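Local coordinates for lipoprotein signal peptidase (PDB 6RYO), which cleaves signal peptides from bacterial prolipoproteins within the membrane, acting as an aspartyl protease of lipoprotein biosynthesis, at residues A[122-125]-A[126-130]; A[34-37]-A[38-42]. All blocks are in the same frame, centred on the assembly; numbering follows the deposited sequence.

Contact 1: A[122-125]-A[126-130]. With OLC ((2R)-2,3-dihydroxypropyl (9Z)-octadec-9-enoate), chain E.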
ATOM      1  N   LEU A 122      -8.640  -1.352  -0.696  1.00 23.98           N
ATOM      2  CA  LEU A 122      -7.320  -1.163  -1.288  1.00 21.06           C
ATOM      3  C   LEU A 122      -6.510  -0.137  -0.509  1.00 20.10           C
ATOM      4  O   LEU A 122      -5.294  -0.296  -0.332  1.00 22.83           O
ATOM      5  CB  LEU A 122      -7.455  -0.743  -2.751  1.00 20.84           C
ATOM      6  CG  LEU A 122      -8.042  -1.798  -3.690  1.00 22.87           C
ATOM      7  CD1 LEU A 122      -8.088  -1.281  -5.120  1.00 21.99           C
ATOM      8  CD2 LEU A 122      -7.234  -3.085  -3.602  1.00 20.46           C
ATOM      9  N   LEU A 123      -7.162   0.933  -0.047  1.00 15.98           N
ATOM     10  CA  LEU A 123      -6.482   1.900   0.808  1.00 13.71           C
ATOM     11  C   LEU A 123      -6.135   1.289   2.161  1.00 23.08           C
ATOM     12  O   LEU A 123      -5.030   1.495   2.678  1.00 29.85           O
ATOM     13  CB  LEU A 123      -7.350   3.144   0.992  1.00 10.72           C
ATOM     14  CG  LEU A 123      -7.731   3.949  -0.254  1.00 14.81           C
ATOM     15  CD1 LEU A 123      -8.731   5.043   0.100  1.00 19.37           C
ATOM     16  CD2 LEU A 123      -6.500   4.546  -0.898  1.00 15.79           C
ATOM     17  N   PHE A 124      -7.066   0.533   2.748  1.00 20.62           N
ATOM     18  CA  PHE A 124      -6.818  -0.070   4.054  1.00 21.37           C
ATOM     19  C   PHE A 124      -5.700  -1.103   3.976  1.00 21.58           C
ATOM     20  O   PHE A 124      -4.793  -1.112   4.815  1.00 25.90           O
ATOM     21  CB  PHE A 124      -8.103  -0.706   4.591  1.00 16.94           C
ATOM     22  CG  PHE A 124      -8.026  -1.108   6.042  1.00 18.06           C
ATOM     23  CD1 PHE A 124      -7.395  -2.283   6.424  1.00 19.85           C
ATOM     24  CD2 PHE A 124      -8.602  -0.317   7.021  1.00 22.46           C
ATOM     25  CE1 PHE A 124      -7.329  -2.650   7.755  1.00 21.37           C
ATOM     26  CE2 PHE A 124      -8.541  -0.679   8.353  1.00 27.28           C
ATOM     27  CZ  PHE A 124      -7.904  -1.847   8.721  1.00 24.50           C
ATOM     28  N   ALA A 125      -5.755  -1.986   2.975  1.00 17.47           N
ATOM     29  CA  ALA A 125      -4.753  -3.043   2.862  1.00 14.93           C
ATOM     30  C   ALA A 125      -3.371  -2.469   2.577  1.00 18.56           C
ATOM     31  O   ALA A 125      -2.371  -2.929   3.141  1.00 18.20           O
ATOM     32  CB  ALA A 125      -5.156  -4.034   1.770  1.00 17.12           C
ATOM     33  N   GLY A 126      -3.293  -1.466   1.697  1.00 18.88           N
ATOM     34  CA  GLY A 126      -2.006  -0.870   1.384  1.00 11.09           C
ATOM     35  C   GLY A 126      -1.370  -0.157   2.562  1.00 14.06           C
ATOM     36  O   GLY A 126      -0.142  -0.109   2.673  1.00 19.25           O
ATOM     37  N   ALA A 127      -2.189   0.409   3.454  1.00 15.92           N
ATOM     38  CA  ALA A 127      -1.652   1.057   4.646  1.00 16.54           C
ATOM     39  C   ALA A 127      -1.225   0.034   5.692  1.00 22.70           C
ATOM     40  O   ALA A 127      -0.196   0.212   6.353  1.00 26.78           O
ATOM     41  CB  ALA A 127      -2.687   2.014   5.236  1.00 13.76           C
ATOM     42  N   LEU A 128      -2.010  -1.034   5.857  1.00 24.42           N
ATOM     43  CA  LEU A 128      -1.687  -2.061   6.847  1.00 18.55           C
ATOM     44  C   LEU A 128      -0.421  -2.824   6.470  1.00 22.66           C
ATOM     45  O   LEU A 128       0.383  -3.173   7.345  1.00 28.65           O
ATOM     46  CB  LEU A 128      -2.870  -3.021   7.004  1.00 17.75           C
ATOM     47  CG  LEU A 128      -2.729  -4.126   8.052  1.00 16.24           C
ATOM     48  CD1 LEU A 128      -2.317  -3.546   9.401  1.00 14.39           C
ATOM     49  CD2 LEU A 128      -4.034  -4.896   8.175  1.00 10.83           C
ATOM     50  N   GLY A 129      -0.234  -3.105   5.176  1.00 14.60           N
ATOM     51  CA  GLY A 129       0.952  -3.830   4.744  1.00  5.51           C
ATOM     52  C   GLY A 129       2.239  -3.118   5.116  1.00 11.50           C
ATOM     53  O   GLY A 129       3.181  -3.735   5.622  1.00 17.14           O
ATOM     54  N   ASN A 130       2.301  -1.805   4.859  1.00 13.02           N
ATOM     55  CA  ASN A 130       3.454  -1.025   5.296  1.00 16.26           C
ATOM     56  C   ASN A 130       3.491  -0.885   6.813  1.00 23.72           C
ATOM     57  O   ASN A 130       4.574  -0.804   7.403  1.00 28.95           O
ATOM     58  CB  ASN A 130       3.441   0.356   4.638  1.00 15.97           C
ATOM     59  CG  ASN A 130       3.895   0.321   3.193  1.00 19.70           C
ATOM     60  OD1 ASN A 130       4.664  -0.553   2.797  1.00 19.48           O
ATOM     61  ND2 ASN A 130       3.417   1.272   2.397  1.00 21.72           N
TER
HETATM   62  C10 OLC E 203      -3.022 -12.115   6.942  1.00 40.93           C
HETATM   63  C9  OLC E 203      -3.603 -10.934   6.890  1.00 45.99           C
HETATM   64  C11 OLC E 203      -3.794 -13.324   7.466  1.00 36.27           C
HETATM   65  C8  OLC E 203      -5.047 -10.773   7.356  1.00 51.10           C
HETATM   66  C24 OLC E 203     -14.108  -2.534   6.206  1.00 66.21           C
HETATM   67  C12 OLC E 203      -2.878 -14.544   7.455  1.00 35.20           C
HETATM   68  C7  OLC E 203      -5.345  -9.291   7.566  1.00 53.85           C
HETATM   69  C6  OLC E 203      -5.726  -8.653   6.232  1.00 55.09           C
HETATM   70  C5  OLC E 203      -6.637  -7.459   6.499  1.00 54.74           C
HETATM   71  C4  OLC E 203      -7.928  -7.952   7.152  1.00 55.91           C
HETATM   72  C3  OLC E 203      -8.667  -6.776   7.786  1.00 58.50           C
HETATM   73  C2  OLC E 203      -8.905  -5.695   6.733  1.00 62.48           C
HETATM   74  C21 OLC E 203     -11.768  -3.244   6.636  1.00 66.68           C
HETATM   75  C1  OLC E 203     -10.143  -4.879   7.095  1.00 66.11           C
HETATM   76  C22 OLC E 203     -12.840  -3.091   5.562  1.00 63.67           C
HETATM   77  O19 OLC E 203     -10.625  -4.978   8.175  1.00 65.71           O
HETATM   78  O25 OLC E 203     -14.642  -3.492   7.078  1.00 66.84           O
HETATM   79  O23 OLC E 203     -12.382  -2.209   4.576  1.00 59.68           O
HETATM   80  O20 OLC E 203     -10.714  -4.022   6.144  1.00 68.22           O

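Contact 2: A[34-37]-A[38-42]. With OLC ((2R)-2,3-dihydroxypropyl (9Z)-octadec-9-enoate), chain E; OLC ((2R)-2,3-dihydroxypropyl (9Z)-octadec-9-enoate), chain F; OLC ((2R)-2,3-dihydroxypropyl (9Z)-octadec-9-enoate), chain C.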
ATOM      1  N   SER A  34     -14.878  -7.219   0.692  1.00 20.33           N
ATOM      2  CA  SER A  34     -13.901  -6.209   1.092  1.00 18.21           C
ATOM      3  C   SER A  34     -12.742  -6.817   1.873  1.00 25.05           C
ATOM      4  O   SER A  34     -11.579  -6.456   1.648  1.00 32.29           O
ATOM      5  CB  SER A  34     -14.590  -5.123   1.916  1.00 15.45           C
ATOM      6  OG  SER A  34     -15.628  -4.510   1.171  1.00 17.16           O
ATOM      7  N   ILE A  35     -13.034  -7.742   2.789  1.00 21.91           N
ATOM      8  CA  ILE A  35     -11.996  -8.264   3.676  1.00 19.54           C
ATOM      9  C   ILE A  35     -11.033  -9.169   2.913  1.00 27.27           C
ATOM     10  O   ILE A  35      -9.809  -9.044   3.046  1.00 38.39           O
ATOM     11  CB  ILE A  35     -12.630  -8.988   4.876  1.00 21.98           C
ATOM     12  CG1 ILE A  35     -13.261  -7.966   5.826  1.00 26.24           C
ATOM     13  CG2 ILE A  35     -11.598  -9.846   5.594  1.00 23.73           C
ATOM     14  CD1 ILE A  35     -13.742  -8.557   7.124  1.00 29.44           C
ATOM     15  N   LEU A  36     -11.560 -10.090   2.101  1.00 28.98           N
ATOM     16  CA  LEU A  36     -10.673 -10.988   1.367  1.00 34.71           C
ATOM     17  C   LEU A  36      -9.907 -10.262   0.269  1.00 34.09           C
ATOM     18  O   LEU A  36      -8.851 -10.744  -0.156  1.00 38.18           O
ATOM     19  CB  LEU A  36     -11.455 -12.178   0.792  1.00 39.99           C
ATOM     20  CG  LEU A  36     -12.483 -12.050  -0.334  1.00 46.83           C
ATOM     21  CD1 LEU A  36     -11.813 -12.149  -1.689  1.00 49.76           C
ATOM     22  CD2 LEU A  36     -13.542 -13.131  -0.199  1.00 50.03           C
ATOM     23  N   ILE A  37     -10.409  -9.118  -0.201  1.00 31.81           N
ATOM     24  CA  ILE A  37      -9.578  -8.231  -1.010  1.00 27.51           C
ATOM     25  C   ILE A  37      -8.409  -7.720  -0.179  1.00 23.60           C
ATOM     26  O   ILE A  37      -7.249  -7.773  -0.602  1.00 22.68           O
ATOM     27  CB  ILE A  37     -10.417  -7.074  -1.583  1.00 30.55           C
ATOM     28  CG1 ILE A  37     -11.234  -7.549  -2.785  1.00 29.58           C
ATOM     29  CG2 ILE A  37      -9.526  -5.907  -1.976  1.00 32.45           C
ATOM     30  CD1 ILE A  37     -12.047  -6.456  -3.447  1.00 26.47           C
ATOM     31  N   ALA A  38      -8.700  -7.233   1.029  1.00 26.32           N
ATOM     32  CA  ALA A  38      -7.638  -6.804   1.932  1.00 23.02           C
ATOM     33  C   ALA A  38      -6.757  -7.977   2.342  1.00 24.90           C
ATOM     34  O   ALA A  38      -5.544  -7.817   2.518  1.00 29.66           O
ATOM     35  CB  ALA A  38      -8.239  -6.124   3.164  1.00 20.69           C
ATOM     36  N   VAL A  39      -7.347  -9.163   2.498  1.00 22.51           N
ATOM     37  CA  VAL A  39      -6.561 -10.342   2.854  1.00 20.71           C
ATOM     38  C   VAL A  39      -5.591 -10.694   1.733  1.00 21.21           C
ATOM     39  O   VAL A  39      -4.392 -10.885   1.967  1.00 22.54           O
ATOM     40  CB  VAL A  39      -7.486 -11.524   3.194  1.00 24.45           C
ATOM     41  CG1 VAL A  39      -6.707 -12.829   3.178  1.00 22.55           C
ATOM     42  CG2 VAL A  39      -8.133 -11.313   4.555  1.00 25.53           C
ATOM     43  N   PHE A  40      -6.090 -10.773   0.496  1.00 24.42           N
ATOM     44  CA  PHE A  40      -5.236 -11.160  -0.623  1.00 26.82           C
ATOM     45  C   PHE A  40      -4.140 -10.134  -0.889  1.00 29.99           C
ATOM     46  O   PHE A  40      -3.032 -10.505  -1.288  1.00 31.70           O
ATOM     47  CB  PHE A  40      -6.077 -11.379  -1.883  1.00 29.13           C
ATOM     48  CG  PHE A  40      -6.553 -12.796  -2.058  1.00 30.55           C
ATOM     49  CD1 PHE A  40      -5.670 -13.796  -2.432  1.00 30.20           C
ATOM     50  CD2 PHE A  40      -7.884 -13.127  -1.857  1.00 31.13           C
ATOM     51  CE1 PHE A  40      -6.103 -15.100  -2.595  1.00 30.64           C
ATOM     52  CE2 PHE A  40      -8.323 -14.428  -2.019  1.00 32.29           C
ATOM     53  CZ  PHE A  40      -7.432 -15.415  -2.390  1.00 32.70           C
ATOM     54  N   VAL A  41      -4.423  -8.847  -0.674  1.00 30.14           N
ATOM     55  CA  VAL A  41      -3.411  -7.817  -0.899  1.00 27.61           C
ATOM     56  C   VAL A  41      -2.314  -7.905   0.155  1.00 32.74           C
ATOM     57  O   VAL A  41      -1.121  -7.853  -0.161  1.00 42.26           O
ATOM     58  CB  VAL A  41      -4.058  -6.420  -0.926  1.00 26.78           C
ATOM     59  CG1 VAL A  41      -2.987  -5.339  -0.918  1.00 24.10           C
ATOM     60  CG2 VAL A  41      -4.943  -6.270  -2.149  1.00 28.54           C
ATOM     61  N   VAL A  42      -2.703  -8.035   1.426  1.00 26.33           N
ATOM     62  CA  VAL A  42      -1.721  -8.088   2.507  1.00 16.15           C
ATOM     63  C   VAL A  42      -0.860  -9.339   2.392  1.00 22.54           C
ATOM     64  O   VAL A  42       0.357  -9.294   2.608  1.00 29.82           O
ATOM     65  CB  VAL A  42      -2.425  -8.009   3.874  1.00 11.93           C
ATOM     66  CG1 VAL A  42      -1.444  -8.303   4.996  1.00 10.79           C
ATOM     67  CG2 VAL A  42      -3.046  -6.641   4.063  1.00 10.86           C
TER
HETATM   68  C10 OLC E 203      -3.022 -12.115   6.942  1.00 40.93           C
HETATM   69  C9  OLC E 203      -3.603 -10.934   6.890  1.00 45.99           C
HETATM   70  C11 OLC E 203      -3.794 -13.324   7.466  1.00 36.27           C
HETATM   71  C8  OLC E 203      -5.047 -10.773   7.356  1.00 51.10           C
HETATM   72  C24 OLC E 203     -14.108  -2.534   6.206  1.00 66.21           C
HETATM   73  C12 OLC E 203      -2.878 -14.544   7.455  1.00 35.20           C
HETATM   74  C7  OLC E 203      -5.345  -9.291   7.566  1.00 53.85           C
HETATM   75  C6  OLC E 203      -5.726  -8.653   6.232  1.00 55.09           C
HETATM   76  C5  OLC E 203      -6.637  -7.459   6.499  1.00 54.74           C
HETATM   77  C4  OLC E 203      -7.928  -7.952   7.152  1.00 55.91           C
HETATM   78  C3  OLC E 203      -8.667  -6.776   7.786  1.00 58.50           C
HETATM   79  C2  OLC E 203      -8.905  -5.695   6.733  1.00 62.48           C
HETATM   80  C21 OLC E 203     -11.768  -3.244   6.636  1.00 66.68           C
HETATM   81  C1  OLC E 203     -10.143  -4.879   7.095  1.00 66.11           C
HETATM   82  C22 OLC E 203     -12.840  -3.091   5.562  1.00 63.67           C
HETATM   83  O19 OLC E 203     -10.625  -4.978   8.175  1.00 65.71           O
HETATM   84  O25 OLC E 203     -14.642  -3.492   7.078  1.00 66.84           O
HETATM   85  O23 OLC E 203     -12.382  -2.209   4.576  1.00 59.68           O
HETATM   86  O20 OLC E 203     -10.714  -4.022   6.144  1.00 68.22           O
HETATM   87  C10 OLC F 204      -3.261  -9.307  -7.018  1.00 56.04           C
HETATM   88  C9  OLC F 204      -4.476  -9.438  -6.533  1.00 55.84           C
HETATM   89  C11 OLC F 204      -2.134  -8.754  -6.149  1.00 54.91           C
HETATM   90  C8  OLC F 204      -4.786  -9.041  -5.089  1.00 52.75           C
HETATM   91  C24 OLC F 204     -16.302 -13.076  -3.956  1.00 55.88           C
HETATM   92  C12 OLC F 204      -0.800  -9.045  -6.833  1.00 55.84           C
HETATM   93  C7  OLC F 204      -6.287  -9.126  -4.806  1.00 49.94           C
HETATM   94  C13 OLC F 204       0.347  -8.796  -5.856  1.00 54.34           C
HETATM   95  C6  OLC F 204      -7.046  -9.654  -6.023  1.00 42.97           C
HETATM   96  C14 OLC F 204       1.453  -9.817  -6.109  1.00 51.72           C
HETATM   97  C5  OLC F 204      -8.526  -9.811  -5.682  1.00 36.72           C
HETATM   98  C4  OLC F 204      -8.745 -11.142  -4.968  1.00 31.09           C
HETATM   99  C3  OLC F 204     -10.134 -11.670  -5.310  1.00 30.71           C
HETATM  100  C2  OLC F 204     -11.197 -10.670  -4.854  1.00 33.63           C
HETATM  101  C21 OLC F 204     -14.781 -11.221  -4.667  1.00 44.22           C
HETATM  102  C1  OLC F 204     -12.555 -11.105  -5.394  1.00 38.48           C
HETATM  103  C22 OLC F 204     -15.739 -12.309  -5.151  1.00 53.68           C
HETATM  104  O19 OLC F 204     -12.825 -10.914  -6.532  1.00 45.99           O
HETATM  105  O25 OLC F 204     -17.699 -13.141  -4.043  1.00 59.05           O
HETATM  106  O23 OLC F 204     -16.790 -11.719  -5.865  1.00 60.11           O
HETATM  107  O20 OLC F 204     -13.484 -11.738  -4.560  1.00 39.92           O
HETATM  108  C18 OLC C 201       2.538  -5.132  -9.003  1.00 49.09           C
HETATM  109  C10 OLC C 201      -5.091  -4.107  -6.325  1.00 56.68           C
HETATM  110  C9  OLC C 201      -6.238  -4.516  -6.829  1.00 59.77           C
HETATM  111  C17 OLC C 201       1.561  -4.094  -8.459  1.00 48.44           C
HETATM  112  C11 OLC C 201      -4.195  -5.077  -5.558  1.00 49.32           C
HETATM  113  C8  OLC C 201      -6.691  -5.965  -6.653  1.00 56.50           C
HETATM  114  C24 OLC C 201     -18.208  -7.206  -9.635  1.00 72.23           C
HETATM  115  C16 OLC C 201       0.168  -4.399  -9.002  1.00 51.78           C
HETATM  116  C12 OLC C 201      -2.777  -4.515  -5.493  1.00 40.61           C
HETATM  117  C7  OLC C 201      -7.747  -6.312  -7.702  1.00 53.81           C
HETATM  118  C15 OLC C 201      -0.396  -5.602  -8.252  1.00 54.72           C
HETATM  119  C13 OLC C 201      -2.178  -4.527  -6.896  1.00 43.69           C
HETATM  120  C6  OLC C 201      -9.043  -5.554  -7.418  1.00 50.11           C
HETATM  121  C14 OLC C 201      -0.798  -5.174  -6.844  1.00 50.34           C
HETATM  122  C5  OLC C 201     -10.002  -6.442  -6.626  1.00 50.29           C
HETATM  123  C4  OLC C 201     -10.948  -7.171  -7.580  1.00 50.27           C
HETATM  124  C3  OLC C 201     -12.364  -6.625  -7.406  1.00 52.38           C
HETATM  125  C2  OLC C 201     -13.345  -7.787  -7.252  1.00 57.57           C
HETATM  126  C21 OLC C 201     -16.185  -8.234  -8.601  1.00 70.11           C
HETATM  127  C1  OLC C 201     -14.754  -7.237  -7.047  1.00 63.76           C
HETATM  128  C22 OLC C 201     -17.702  -8.336  -8.740  1.00 74.07           C
HETATM  129  O19 OLC C 201     -14.908  -6.110  -6.716  1.00 66.43           O
HETATM  130  O25 OLC C 201     -19.580  -7.029  -9.418  1.00 69.87           O
HETATM  131  O23 OLC C 201     -18.040  -9.573  -9.301  1.00 78.00           O
HETATM  132  O20 OLC C 201     -15.867  -8.061  -7.252  1.00 66.06           O

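Contact 1: A[122-125]-A[126-130]
Phe124 and Leu128 meet one helical turn apart, where Leu128 CD2 comes up obliquely to the ring, 4.0 Å from Phe124 CE1. Both side chains swing CG away from the backbone N (chi1 -168° for Phe124, -177° for Leu128), which lays ring and branch along one flank of the helix. That flank is lined by a monoolein lipid, OLC of chain E. Its ester atom O20 stands 3.8 Å above the plane of the Phe124 ring, toward the rim, while C2 approaches Phe124 CE1 at 3.6 Å. The tail then runs on past Leu128 CD2. All of this belongs to helix 114-137, a predicted transmembrane helix packed among helices 31-55, 87-108 and 158-174. Its backbone bonds follow the i to i+4 pattern. Leu128 N reaches Phe124 O at 3.0 Å, and the same oxygen takes a weak second bond from Ala127 N. Leu122 O accepts Gly126 N at 3.1 Å and also receives Ser162 OG. At the far end Asn130 ND2 bonds to Asp160 OD1, a predicted active-site residue, and to the backbone of the bound peptide antibiotic; Lys49 NZ bonds to Asn130 OD1.

Contact 2: A[34-37]-A[38-42]
Ile37 and Val41 lie one turn apart on the protein-facing side of helix 31-55, a predicted transmembrane helix that runs along helix 114-137. This is the closely packed part. Val41 N donates to Ile37 O at 3.0 Å, and Val41 CG2 leans on the same oxygen at 3.2 Å. Ile37 packs on Val118 and Ser121, and Val41 on Ala125, so helix 114-137 covers one side of these buried, branched side chains while lipid chains cover another. Three residues earlier, Ala38 N bonds to Ser34 O (3.0 Å). Ser34 OG hydrogen-bonds to Phe30 O. Lipid closes in at the margins: Ile37 CD1 meets C5 of the OLC of chain C at 3.8 Å, while Ala38 and Val42 border the OLC of chain E.

On the outer side, which faces lipid and crystal neighbours, the side chains pack more loosely on one another, though a backbone oxygen is closely approached. Ile35 CG2 and Val39 CG2 are 3.9 Å apart, their side chains crossing at a slant. The side chains of Leu36 and Phe40 barely meet, with Leu36 CD1 4.1 Å from Phe40 CD2. Leu36 holds its CG between backbone N and carbonyl carbon (chi1 68°), unlike its isoleucine neighbours, and CD1 reaches 3.3 Å from ester atom O20 of the OLC of chain F. The tail of that lipid passes Phe40, whose CB lies near C7 and whose ring meets C4 obliquely. Phe40 is rotated off a staggered position (chi1 -91°). This brings the ring edge against Leu36 O, which lies near the ring plane, 3.1 Å from Phe40 CD2.

Contact 2 comes first along the chain, on helix 31-55, and contact 1 follows on helix 114-137; their centres are about 9 Å apart. The two helices touch directly here. Ala125 CB sits 3.7 Å from both Val41 CG1 and Ala38 CA, and Leu122 CD2 lies 4.0 Å from Ile37 CG2; the small Ala125 and Ala38 are consistent with this close approach. Contact 1 is the more central, about 4 Å from the centre of the chain against about 12 Å for contact 2. Contact 2 borders three lipids. Contact 1 meets lipid too, sharing the OLC of chain E, but lies beside the predicted active site, with Gly126 about 7 Å from the Asp160 side chain.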